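Local coordinates for flagellar hook associated protein type 3 FlgL (Legionella pneumophila subsp. pneumophila, PDB 5YTI), which probably serves as a structural component of the bacterial flagellum, a flagellin-family protein that in relatives helps join the hook to the filament, at residues A[60-65]-A[164-169]; A[68-73]-A[351-356]; A[75-80]-A[340-345]; A[158-163]-A[178-183]. All blocks are in the same frame, centred on the assembly; numbering follows the deposited sequence.

Contact 1: A[60-65]-A[164-169]; sequences ELFQNN and FQAVTT
F62 lays its ring against the backbone of 166-169, and its side chain, followed outward, meets that segment from root to tip. CG stands beside the backbone N (chi1 -69°), which carries the ring along the helix flank to the chain of T168. F62 CB is 3.9 Å from V167 C. Beyond it, CG comes near CA and O of T168. The two sides of the ring then differ: CD1 and CE1 lie near A166, obliquely placed, with F62 CE1 3.7 Å from A166 CB, whereas CD2 and CE2 lie under the T168 carbonyl carbon, F62 CE2 being 3.4 Å from T168 C. At the tip, F62 CZ is 3.6 Å from T168 O. That carbonyl oxygen, T168 O, sits over the centre of one ring face, 3.4 Å above the plane of F62, so that face meets a backbone carbonyl.

One turn on, N65 supplies the polar half. N65 ND2 donates to A166 O at 3.0 Å, with an N-H...O angle of 154°; the acceptor lies in the amide plane of N65, and the donor comes in the carbonyl plane of A166. The side chains of Q165 and N65 cross at about a right angle, their amide planes 42° apart.

The segment 164-169 belongs to a small antiparallel pair, held to its partner by backbone bonds between Q165 and V173. Helix 316-374 joins in as well: N359 gives its ND2 to V167 O and touches F62, while T168 rests on A355. The little hairpin thus packs against both long helices, 49-96 and 316-374.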
loop_
_atom_site.group_PDB
_atom_site.type_symbol
_atom_site.label_atom_id
_atom_site.label_comp_id
_atom_site.label_asym_id
_atom_site.label_seq_id
_atom_site.Cartn_x
_atom_site.Cartn_y
_atom_site.Cartn_z
ATOM N N GLU A 60 13.317 29.768 23.182
ATOM C CA GLU A 60 14.036 28.717 23.904
ATOM C C GLU A 60 13.319 27.385 23.747
ATOM O O GLU A 60 13.962 26.329 23.673
ATOM C CB GLU A 60 14.179 29.084 25.385
ATOM C CG GLU A 60 15.125 30.254 25.614
ATOM C CD GLU A 60 14.856 30.994 26.902
ATOM O OE1 GLU A 60 13.888 30.643 27.612
ATOM O OE2 GLU A 60 15.611 31.942 27.196
ATOM N N LEU A 61 11.990 27.457 23.694
ATOM C CA LEU A 61 11.137 26.289 23.549
ATOM C C LEU A 61 11.210 25.728 22.116
ATOM O O LEU A 61 11.247 24.492 21.904
ATOM C CB LEU A 61 9.689 26.669 23.899
ATOM C CG LEU A 61 8.648 25.566 23.690
ATOM C CD1 LEU A 61 8.886 24.427 24.675
ATOM C CD2 LEU A 61 7.228 26.106 23.784
ATOM N N PHE A 62 11.207 26.648 21.148
ATOM C CA PHE A 62 11.334 26.309 19.734
ATOM C C PHE A 62 12.699 25.628 19.463
ATOM O O PHE A 62 12.744 24.583 18.808
ATOM C CB PHE A 62 11.148 27.561 18.825
ATOM C CG PHE A 62 9.727 28.147 18.788
ATOM C CD1 PHE A 62 8.619 27.475 19.334
ATOM C CD2 PHE A 62 9.500 29.377 18.148
ATOM C CE1 PHE A 62 7.341 28.035 19.277
ATOM C CE2 PHE A 62 8.229 29.930 18.094
ATOM C CZ PHE A 62 7.150 29.262 18.661
ATOM N N GLN A 63 13.793 26.204 19.981
ATOM C CA GLN A 63 15.140 25.570 19.925
ATOM C C GLN A 63 15.230 24.223 20.693
ATOM O O GLN A 63 15.853 23.279 20.210
ATOM C CB GLN A 63 16.246 26.527 20.436
ATOM C CG GLN A 63 16.185 27.956 19.902
ATOM C CD GLN A 63 17.540 28.527 19.551
ATOM O OE1 GLN A 63 18.143 28.130 18.541
ATOM N NE2 GLN A 63 18.019 29.480 20.359
ATOM N N ASN A 64 14.623 24.151 21.881
ATOM C CA ASN A 64 14.548 22.908 22.662
ATOM C C ASN A 64 13.755 21.857 21.862
ATOM O O ASN A 64 14.238 20.752 21.622
ATOM C CB ASN A 64 13.909 23.176 24.046
ATOM C CG ASN A 64 14.326 22.158 25.127
ATOM O OD1 ASN A 64 15.481 22.158 25.602
ATOM N ND2 ASN A 64 13.367 21.321 25.560
ATOM N N ASN A 65 12.559 22.213 21.410
ATOM C CA ASN A 65 11.771 21.306 20.582
ATOM C C ASN A 65 12.525 20.774 19.328
ATOM O O ASN A 65 12.368 19.587 18.969
ATOM C CB ASN A 65 10.447 21.969 20.176
ATOM C CG ASN A 65 9.395 21.908 21.269
ATOM O OD1 ASN A 65 9.570 21.243 22.291
ATOM N ND2 ASN A 65 8.286 22.609 21.050
ATOM N N PHE A 164 3.291 16.451 16.280
ATOM C CA PHE A 164 3.851 17.598 15.581
ATOM C C PHE A 164 4.425 18.577 16.629
ATOM O O PHE A 164 3.903 18.704 17.719
ATOM C CB PHE A 164 2.781 18.268 14.722
ATOM C CG PHE A 164 2.308 17.428 13.555
ATOM C CD1 PHE A 164 3.086 17.297 12.410
ATOM C CD2 PHE A 164 1.062 16.811 13.579
ATOM C CE1 PHE A 164 2.653 16.547 11.332
ATOM C CE2 PHE A 164 0.622 16.063 12.507
ATOM C CZ PHE A 164 1.424 15.929 11.383
ATOM N N GLN A 165 5.524 19.246 16.316
ATOM C CA GLN A 165 6.183 20.093 17.289
ATOM C C GLN A 165 6.598 21.422 16.701
ATOM O O GLN A 165 7.226 21.467 15.627
ATOM C CB GLN A 165 7.405 19.398 17.822
ATOM C CG GLN A 165 7.043 18.287 18.760
ATOM C CD GLN A 165 7.844 18.370 20.019
ATOM O OE1 GLN A 165 7.312 18.781 21.043
ATOM N NE2 GLN A 165 9.149 18.029 19.946
ATOM N N ALA A 166 6.234 22.497 17.414
ATOM C CA ALA A 166 6.630 23.849 17.050
ATOM C C ALA A 166 8.152 23.944 17.183
ATOM O O ALA A 166 8.696 23.680 18.261
ATOM C CB ALA A 166 5.944 24.863 17.956
ATOM N N VAL A 167 8.828 24.269 16.073
ATOM C CA VAL A 167 10.282 24.483 16.042
ATOM C C VAL A 167 10.685 25.832 15.411
ATOM O O VAL A 167 11.876 26.140 15.306
ATOM C CB VAL A 167 10.992 23.314 15.326
ATOM C CG1 VAL A 167 10.721 22.012 16.060
ATOM C CG2 VAL A 167 10.530 23.167 13.885
ATOM N N THR A 168 9.680 26.596 14.956
ATOM C CA THR A 168 9.747 28.051 14.696
ATOM C C THR A 168 8.327 28.582 14.945
ATOM O O THR A 168 7.476 27.821 15.419
ATOM C CB THR A 168 10.198 28.409 13.257
ATOM O OG1 THR A 168 9.131 28.152 12.322
ATOM C CG2 THR A 168 11.478 27.650 12.850
ATOM N N THR A 169 8.041 29.848 14.617
ATOM C CA THR A 169 6.729 30.458 14.987
ATOM C C THR A 169 5.539 29.912 14.193
ATOM O O THR A 169 4.372 30.033 14.615
ATOM C CB THR A 169 6.706 31.995 14.837
ATOM O OG1 THR A 169 8.026 32.522 14.980
ATOM C CG2 THR A 169 5.772 32.621 15.897
#

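Contact 2: A[68-73]-A[351-356]; sequences AADSAL and QLETAE
Helices 68-73 and 351-356 run antiparallel at a signed crossing angle of -156°, their local axes coming within 10.5 Å of each other. L352 is what bridges that gap. With CG beside the backbone N and the chain then extended (chi2 174°), it sends the CD1 branch straight at the other helix, where L352 CD1 lies 3.6 Å from D70 N and about as near to D70 CA. On one flank L352 CD1 meets A69 CB at 4.1 Å; on the next turn L352 CD1 meets L73 CD2, also at 4.1 Å. A single methyl therefore rests among three residues of 68-73, touching backbone at D70 and apolar side chains at the other two. The rest of L352 is used too, since it packs on V167 and V173 of the strand hairpin.

D70 runs past L352 in the opposite direction, D70 OD2 being 4.0 Å from L352 CB. Farther out, where E353 is exposed, D70 OD2 stands 4.2 Å from E353 OE2; the two side chains cross at about a right angle, with their carboxylate planes 62° apart.

This is antiparallel packing of the two long helices, 49-96 and 316-374, as in the helical core of flagellin-family proteins. No hydrogen bond links the two segments, so what joins them here is hydrophobic, one leucine lodged against A69 and L73 on the buried side. The carboxylates at the outer side would, if both are charged, work against this. R74, salt-bridged to D70 OD1 and only weakly paired with E353 OE1 at long range, may offset part of that cost.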
loop_
_atom_site.group_PDB
_atom_site.type_symbol
_atom_site.label_atom_id
_atom_site.label_comp_id
_atom_site.label_asym_id
_atom_site.label_seq_id
_atom_site.Cartn_x
_atom_site.Cartn_y
_atom_site.Cartn_z
ATOM N N ALA A 68 15.443 18.357 20.245
ATOM C CA ALA A 68 14.871 17.060 20.641
ATOM C C ALA A 68 14.283 16.304 19.462
ATOM O O ALA A 68 14.274 15.071 19.425
ATOM C CB ALA A 68 13.806 17.251 21.702
ATOM N N ALA A 69 13.765 17.053 18.501
ATOM C CA ALA A 69 13.229 16.468 17.279
ATOM C C ALA A 69 14.355 15.896 16.426
ATOM O O ALA A 69 14.334 14.732 16.019
ATOM C CB ALA A 69 12.475 17.524 16.496
ATOM N N ASP A 70 15.342 16.739 16.169
ATOM C CA ASP A 70 16.529 16.346 15.453
ATOM C C ASP A 70 17.047 15.041 16.014
ATOM O O ASP A 70 17.492 14.195 15.270
ATOM C CB ASP A 70 17.588 17.440 15.567
ATOM C CG ASP A 70 18.546 17.465 14.397
ATOM O OD1 ASP A 70 19.402 16.548 14.339
ATOM O OD2 ASP A 70 18.468 18.429 13.575
ATOM N N SER A 71 16.960 14.839 17.321
ATOM C CA SER A 71 17.556 13.639 17.912
ATOM C C SER A 71 16.714 12.384 17.827
ATOM O O SER A 71 17.249 11.303 17.533
ATOM C CB SER A 71 17.950 13.900 19.348
ATOM O OG SER A 71 19.247 14.434 19.300
ATOM N N ALA A 72 15.414 12.528 18.096
ATOM C CA ALA A 72 14.461 11.417 17.987
ATOM C C ALA A 72 14.437 10.877 16.562
ATOM O O ALA A 72 14.306 9.682 16.351
ATOM C CB ALA A 72 13.062 11.863 18.410
ATOM N N LEU A 73 14.568 11.776 15.595
ATOM C CA LEU A 73 14.513 11.412 14.192
ATOM C C LEU A 73 15.765 10.690 13.705
ATOM O O LEU A 73 15.674 9.750 12.939
ATOM C CB LEU A 73 14.273 12.657 13.332
ATOM C CG LEU A 73 12.850 12.911 12.819
ATOM C CD1 LEU A 73 11.764 12.718 13.872
ATOM C CD2 LEU A 73 12.786 14.311 12.239
ATOM N N GLN A 351 14.108 20.379 7.046
ATOM C CA GLN A 351 13.228 21.428 7.625
ATOM C C GLN A 351 13.789 21.940 8.971
ATOM O O GLN A 351 13.630 23.109 9.300
ATOM C CB GLN A 351 11.762 20.935 7.790
ATOM C CG GLN A 351 10.880 21.067 6.533
ATOM C CD GLN A 351 9.385 20.871 6.799
ATOM O OE1 GLN A 351 8.958 19.859 7.380
ATOM N NE2 GLN A 351 8.580 21.851 6.373
ATOM N N LEU A 352 14.447 21.053 9.721
ATOM C CA LEU A 352 15.012 21.380 11.024
ATOM C C LEU A 352 16.302 22.156 10.914
ATOM O O LEU A 352 16.434 23.197 11.550
ATOM C CB LEU A 352 15.251 20.124 11.856
ATOM C CG LEU A 352 13.988 19.323 12.220
ATOM C CD1 LEU A 352 14.339 18.019 12.930
ATOM C CD2 LEU A 352 13.035 20.165 13.065
ATOM N N GLU A 353 17.256 21.681 10.121
ATOM C CA GLU A 353 18.478 22.457 9.919
ATOM C C GLU A 353 18.098 23.836 9.316
ATOM O O GLU A 353 18.784 24.831 9.541
ATOM C CB GLU A 353 19.567 21.687 9.119
ATOM C CG GLU A 353 20.152 20.439 9.826
ATOM C CD GLU A 353 20.924 20.701 11.152
ATOM O OE1 GLU A 353 21.879 19.946 11.432
ATOM O OE2 GLU A 353 20.598 21.615 11.949
ATOM N N THR A 354 16.975 23.917 8.612
ATOM C CA THR A 354 16.399 25.225 8.265
ATOM C C THR A 354 16.013 26.055 9.495
ATOM O O THR A 354 16.341 27.241 9.579
ATOM C CB THR A 354 15.161 25.075 7.361
ATOM O OG1 THR A 354 15.509 25.493 6.046
ATOM C CG2 THR A 354 13.951 25.911 7.856
ATOM N N ALA A 355 15.302 25.432 10.433
ATOM C CA ALA A 355 14.820 26.114 11.618
ATOM C C ALA A 355 15.946 26.577 12.582
ATOM O O ALA A 355 15.796 27.598 13.246
ATOM C CB ALA A 355 13.814 25.229 12.338
ATOM N N GLU A 356 17.064 25.852 12.651
ATOM C CA GLU A 356 18.198 26.239 13.525
ATOM C C GLU A 356 18.824 27.583 13.091
ATOM O O GLU A 356 19.252 28.362 13.951
ATOM C CB GLU A 356 19.266 25.112 13.585
ATOM C CG GLU A 356 20.363 25.245 14.649
ATOM C CD GLU A 356 21.206 23.973 14.814
ATOM O OE1 GLU A 356 21.203 23.089 13.916
ATOM O OE2 GLU A 356 21.887 23.851 15.855
#

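Contact 3: A[75-80]-A[340-345]; sequences LEEGIL and SVQSDL
L80 and V341 make the close part of this helix pair: the CD1 methyl of L80 lies 3.5 Å from V341 CG1, the two side chains crossing at about a right angle. L345 fills in beside them from the next turn, L345 CD1 being 4.3 Å from L80 CD1. All three are buried, and V182 of the short helix 179-184 also packs on L80. E76 enters this apolar layer as well. Its chain, with CG opposite the backbone N (chi1 -166°) and extended beyond it, brings E76 OE1 to 3.5 Å from L345 CD1, while the side chain also touches F136.

The other side is polar and less enclosed, for E77 and Q342 are both partly exposed. E77 leaves the helix extended but bends at chi2 (55°), which folds its carboxylate over toward the facing helix. Q342 crosses it at about a right angle, and the carboxylate and amide planes end nearly parallel, 13° apart. NE2 of Q342 donates to E77 OE2 at 2.9 Å, yet the bond is bent and weak. E77 OE1 lies alongside the aliphatic part, 3.8 Å from Q342 CB, and L345 CD2 is 4.1 Å from E77 CB.

Long antiparallel helices packed in this way are what the rod-like core of flagellins is built from. The apolar contacts lie mainly on the buried side, though E76 intrudes there, and one weak polar bond spans the outer side. E76 may be the costlier residue, since it is buried and its OE1 lies close to D177 OD1; that setting would be expected to raise the proton affinity of one of the two acids.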
loop_
_atom_site.group_PDB
_atom_site.type_symbol
_atom_site.label_atom_id
_atom_site.label_comp_id
_atom_site.label_asym_id
_atom_site.label_seq_id
_atom_site.Cartn_x
_atom_site.Cartn_y
_atom_site.Cartn_z
ATOM N N LEU A 75 17.789 8.916 15.693
ATOM C CA LEU A 75 17.670 7.610 16.349
ATOM C C LEU A 75 16.774 6.688 15.500
ATOM O O LEU A 75 17.103 5.520 15.255
ATOM C CB LEU A 75 17.097 7.776 17.760
ATOM C CG LEU A 75 17.617 6.863 18.871
ATOM C CD1 LEU A 75 19.115 7.050 19.035
ATOM C CD2 LEU A 75 16.908 7.159 20.189
ATOM N N GLU A 76 15.655 7.246 15.036
ATOM C CA GLU A 76 14.713 6.569 14.139
ATOM C C GLU A 76 15.304 6.280 12.731
ATOM O O GLU A 76 14.972 5.281 12.128
ATOM C CB GLU A 76 13.423 7.395 14.021
ATOM C CG GLU A 76 12.261 6.633 13.404
ATOM C CD GLU A 76 11.187 7.516 12.774
ATOM O OE1 GLU A 76 10.842 7.272 11.600
ATOM O OE2 GLU A 76 10.668 8.434 13.452
ATOM N N GLU A 77 16.159 7.145 12.193
ATOM C CA GLU A 77 16.776 6.859 10.909
ATOM C C GLU A 77 17.539 5.552 11.057
ATOM O O GLU A 77 17.474 4.698 10.187
ATOM C CB GLU A 77 17.684 8.018 10.450
ATOM C CG GLU A 77 18.499 7.775 9.169
ATOM C CD GLU A 77 17.666 7.360 7.927
ATOM O OE1 GLU A 77 16.613 7.962 7.626
ATOM O OE2 GLU A 77 18.083 6.426 7.212
ATOM N N GLY A 78 18.204 5.368 12.195
ATOM C CA GLY A 78 19.112 4.225 12.414
ATOM C C GLY A 78 18.434 2.883 12.622
ATOM O O GLY A 78 18.992 1.834 12.272
ATOM N N ILE A 79 17.237 2.925 13.211
ATOM C CA ILE A 79 16.391 1.748 13.343
ATOM C C ILE A 79 15.806 1.358 11.985
ATOM O O ILE A 79 15.901 0.201 11.582
ATOM C CB ILE A 79 15.270 1.969 14.373
ATOM C CG1 ILE A 79 15.873 2.127 15.786
ATOM C CG2 ILE A 79 14.258 0.827 14.325
ATOM C CD1 ILE A 79 16.612 0.905 16.315
ATOM N N LEU A 80 15.229 2.313 11.271
ATOM C CA LEU A 80 14.818 2.068 9.898
ATOM C C LEU A 80 15.989 1.570 9.065
ATOM O O LEU A 80 15.847 0.597 8.332
ATOM C CB LEU A 80 14.215 3.315 9.264
ATOM C CG LEU A 80 12.826 3.656 9.795
ATOM C CD1 LEU A 80 12.162 4.712 8.937
ATOM C CD2 LEU A 80 11.896 2.459 9.854
ATOM N N SER A 340 10.872 5.182 1.480
ATOM C CA SER A 340 10.059 6.391 1.327
ATOM C C SER A 340 9.842 7.000 2.686
ATOM O O SER A 340 9.816 8.221 2.824
ATOM C CB SER A 340 8.731 6.154 0.598
ATOM O OG SER A 340 7.758 5.498 1.397
ATOM N N VAL A 341 9.712 6.159 3.704
ATOM C CA VAL A 341 9.670 6.671 5.069
ATOM C C VAL A 341 10.999 7.332 5.386
ATOM O O VAL A 341 11.008 8.375 5.977
ATOM C CB VAL A 341 9.342 5.594 6.118
ATOM C CG1 VAL A 341 9.381 6.175 7.510
ATOM C CG2 VAL A 341 7.959 5.004 5.882
ATOM N N GLN A 342 12.113 6.756 4.969
ATOM C CA GLN A 342 13.419 7.414 5.160
ATOM C C GLN A 342 13.505 8.726 4.416
ATOM O O GLN A 342 13.982 9.708 4.962
ATOM C CB GLN A 342 14.591 6.538 4.705
ATOM C CG GLN A 342 14.849 5.346 5.595
ATOM C CD GLN A 342 15.868 4.432 4.999
ATOM O OE1 GLN A 342 15.712 3.968 3.874
ATOM N NE2 GLN A 342 16.920 4.157 5.751
ATOM N N SER A 343 13.066 8.749 3.162
ATOM C CA SER A 343 13.122 9.997 2.400
ATOM C C SER A 343 12.285 11.051 3.133
ATOM O O SER A 343 12.733 12.175 3.256
ATOM C CB SER A 343 12.675 9.811 0.941
ATOM O OG SER A 343 13.575 8.954 0.229
ATOM N N ASP A 344 11.105 10.671 3.647
ATOM C CA ASP A 344 10.230 11.596 4.388
ATOM C C ASP A 344 10.946 12.220 5.601
ATOM O O ASP A 344 10.794 13.403 5.914
ATOM C CB ASP A 344 8.952 10.895 4.887
ATOM C CG ASP A 344 7.880 11.890 5.347
ATOM O OD1 ASP A 344 7.290 12.549 4.458
ATOM O OD2 ASP A 344 7.612 12.028 6.566
ATOM N N LEU A 345 11.701 11.369 6.279
ATOM C CA LEU A 345 12.404 11.676 7.496
ATOM C C LEU A 345 13.558 12.638 7.151
ATOM O O LEU A 345 13.716 13.643 7.794
ATOM C CB LEU A 345 12.901 10.347 8.052
ATOM C CG LEU A 345 13.361 10.173 9.480
ATOM C CD1 LEU A 345 13.444 8.686 9.796
ATOM C CD2 LEU A 345 14.723 10.807 9.632
#

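Contact 4: A[158-163]-A[178-183]; sequences GDSTQR and TGDNVF
S160 reaches the carboxylate of D180 from above its plane, S160 OG donating to D180 OD2 at 2.7 Å and standing 62° out of that plane. The S160 hydroxyl is bonded to OD2 alone of the two carboxylate oxygens; D180 OD1 is 3.4 Å from S160 OG, at a poor angle. A second carboxylate, that of D159, is also met from above: T161 N donates to D159 OD1 at 2.7 Å, which closes an Asx turn and bends the loop around S160. Farther along the helix, the F183 ring has V182 CG1 over one face, toward its rim, and packs edge-to-face with F136.

T178 stands at the N-cap position, though its side chain makes no capping bond, and lies between loop and helix. T178 CB is 3.4 Å from D159 O, T178 OG1 is 3.6 Å from S160 CA, and T178 CG2 is 4.0 Å from T161 N.

D180 OD2 has a further partner in R185 of the second subunit, which forms a salt bridge with it, while S160 and T161 pack on Y156 of that chain. The site is thus an Asx-turn loop fastened to the first turn of helix 179-184, set in the subunit interface of the crystal assembly.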
loop_
_atom_site.group_PDB
_atom_site.type_symbol
_atom_site.label_atom_id
_atom_site.label_comp_id
_atom_site.label_asym_id
_atom_site.label_seq_id
_atom_site.Cartn_x
_atom_site.Cartn_y
_atom_site.Cartn_z
ATOM N N GLY A 158 -0.871 -0.069 18.346
ATOM C CA GLY A 158 -0.740 1.369 18.463
ATOM C C GLY A 158 -1.909 2.064 17.790
ATOM O O GLY A 158 -2.986 1.456 17.605
ATOM N N ASP A 159 -1.682 3.349 17.457
ATOM C CA ASP A 159 -2.589 4.169 16.608
ATOM C C ASP A 159 -1.795 4.862 15.491
ATOM O O ASP A 159 -0.550 4.710 15.389
ATOM C CB ASP A 159 -3.409 5.197 17.433
ATOM C CG ASP A 159 -2.561 6.337 18.016
ATOM O OD1 ASP A 159 -1.543 6.693 17.407
ATOM O OD2 ASP A 159 -2.919 6.902 19.079
ATOM N N SER A 160 -2.507 5.613 14.651
ATOM C CA SER A 160 -1.835 6.364 13.593
ATOM C C SER A 160 -1.525 7.831 13.922
ATOM O O SER A 160 -1.553 8.615 13.016
ATOM C CB SER A 160 -2.678 6.318 12.312
ATOM O OG SER A 160 -3.008 4.995 11.932
ATOM N N THR A 161 -1.211 8.208 15.164
ATOM C CA THR A 161 -1.132 9.628 15.530
ATOM C C THR A 161 0.270 10.182 15.750
ATOM O O THR A 161 0.992 9.783 16.661
ATOM C CB THR A 161 -2.011 9.929 16.760
ATOM O OG1 THR A 161 -3.373 9.731 16.395
ATOM C CG2 THR A 161 -1.856 11.370 17.259
ATOM N N GLN A 162 0.621 11.161 14.924
ATOM C CA GLN A 162 1.944 11.805 14.960
ATOM C C GLN A 162 1.967 13.035 15.880
ATOM O O GLN A 162 1.075 13.878 15.851
ATOM C CB GLN A 162 2.386 12.217 13.536
ATOM C CG GLN A 162 2.662 11.056 12.587
ATOM C CD GLN A 162 3.151 11.472 11.189
ATOM O OE1 GLN A 162 2.397 12.076 10.403
ATOM N NE2 GLN A 162 4.409 11.121 10.864
ATOM N N ARG A 163 3.013 13.130 16.682
ATOM C CA ARG A 163 3.277 14.345 17.435
ATOM C C ARG A 163 3.984 15.347 16.546
ATOM O O ARG A 163 5.103 15.100 16.088
ATOM C CB ARG A 163 4.135 14.058 18.666
ATOM C CG ARG A 163 3.322 13.719 19.912
ATOM C CD ARG A 163 4.182 13.720 21.182
ATOM N NE ARG A 163 5.551 13.234 20.943
ATOM C CZ ARG A 163 5.882 12.003 20.523
ATOM N NH1 ARG A 163 7.168 11.686 20.347
ATOM N NH2 ARG A 163 4.950 11.086 20.268
ATOM N N THR A 178 4.511 5.918 12.614
ATOM C CA THR A 178 3.730 4.899 13.306
ATOM C C THR A 178 3.710 3.570 12.576
ATOM O O THR A 178 3.755 3.513 11.352
ATOM C CB THR A 178 2.293 5.385 13.631
ATOM O OG1 THR A 178 1.520 5.543 12.433
ATOM C CG2 THR A 178 2.365 6.695 14.380
ATOM N N GLY A 179 3.627 2.503 13.364
ATOM C CA GLY A 179 3.855 1.132 12.898
ATOM C C GLY A 179 2.917 0.705 11.806
ATOM O O GLY A 179 3.297 -0.088 10.941
ATOM N N ASP A 180 1.697 1.238 11.838
ATOM C CA ASP A 180 0.716 0.927 10.808
ATOM C C ASP A 180 1.222 1.451 9.472
ATOM O O ASP A 180 1.101 0.792 8.451
ATOM C CB ASP A 180 -0.654 1.521 11.133
ATOM C CG ASP A 180 -0.668 3.045 11.017
ATOM O OD1 ASP A 180 0.131 3.694 11.746
ATOM O OD2 ASP A 180 -1.461 3.580 10.198
ATOM N N ASN A 181 1.840 2.623 9.476
ATOM C CA ASN A 181 2.449 3.108 8.244
ATOM C C ASN A 181 3.759 2.396 7.918
ATOM O O ASN A 181 3.954 2.000 6.787
ATOM C CB ASN A 181 2.677 4.616 8.274
ATOM C CG ASN A 181 3.094 5.148 6.939
ATOM O OD1 ASN A 181 2.511 4.814 5.913
ATOM N ND2 ASN A 181 4.132 5.930 6.930
ATOM N N VAL A 182 4.649 2.208 8.892
ATOM C CA VAL A 182 5.984 1.697 8.565
ATOM C C VAL A 182 6.019 0.205 8.253
ATOM O O VAL A 182 6.626 -0.194 7.282
ATOM C CB VAL A 182 6.996 1.989 9.673
ATOM C CG1 VAL A 182 8.334 1.384 9.309
ATOM C CG2 VAL A 182 7.128 3.482 9.886
ATOM N N PHE A 183 5.318 -0.594 9.052
ATOM C CA PHE A 183 5.435 -2.041 8.992
ATOM C C PHE A 183 4.227 -2.825 8.502
ATOM O O PHE A 183 4.401 -3.914 7.989
ATOM C CB PHE A 183 5.798 -2.555 10.382
ATOM C CG PHE A 183 7.117 -2.046 10.888
ATOM C CD1 PHE A 183 8.286 -2.641 10.502
ATOM C CD2 PHE A 183 7.171 -0.984 11.768
ATOM C CE1 PHE A 183 9.503 -2.174 10.968
ATOM C CE2 PHE A 183 8.380 -0.506 12.245
ATOM C CZ PHE A 183 9.552 -1.102 11.848
#

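In the fold
Contacts 1, 2 and 3 follow one another along helix 49-96. The centres of contact 1 and contact 2 are about 9 Å apart, and about 13 Å separates the centres of contact 2 and contact 3. Contacts 2 and 3 also share helix 316-374, and they meet where L73 O lies 3.6 Å from L345 CD2. Contact 1 joins contact 2 through the hairpin, T168 CG2 being 3.4 Å from A355 CB. Contact 4 has its centre about 13 Å from that of contact 3 and touches it at L80 CD2 and V182 CG1, 3.8 Å apart. Its segment 158-163 runs directly into 164-169 of contact 1, although the centres of contacts 1 and 4 are about 22 Å apart. Contacts 3 and 4 both reach the second subunit.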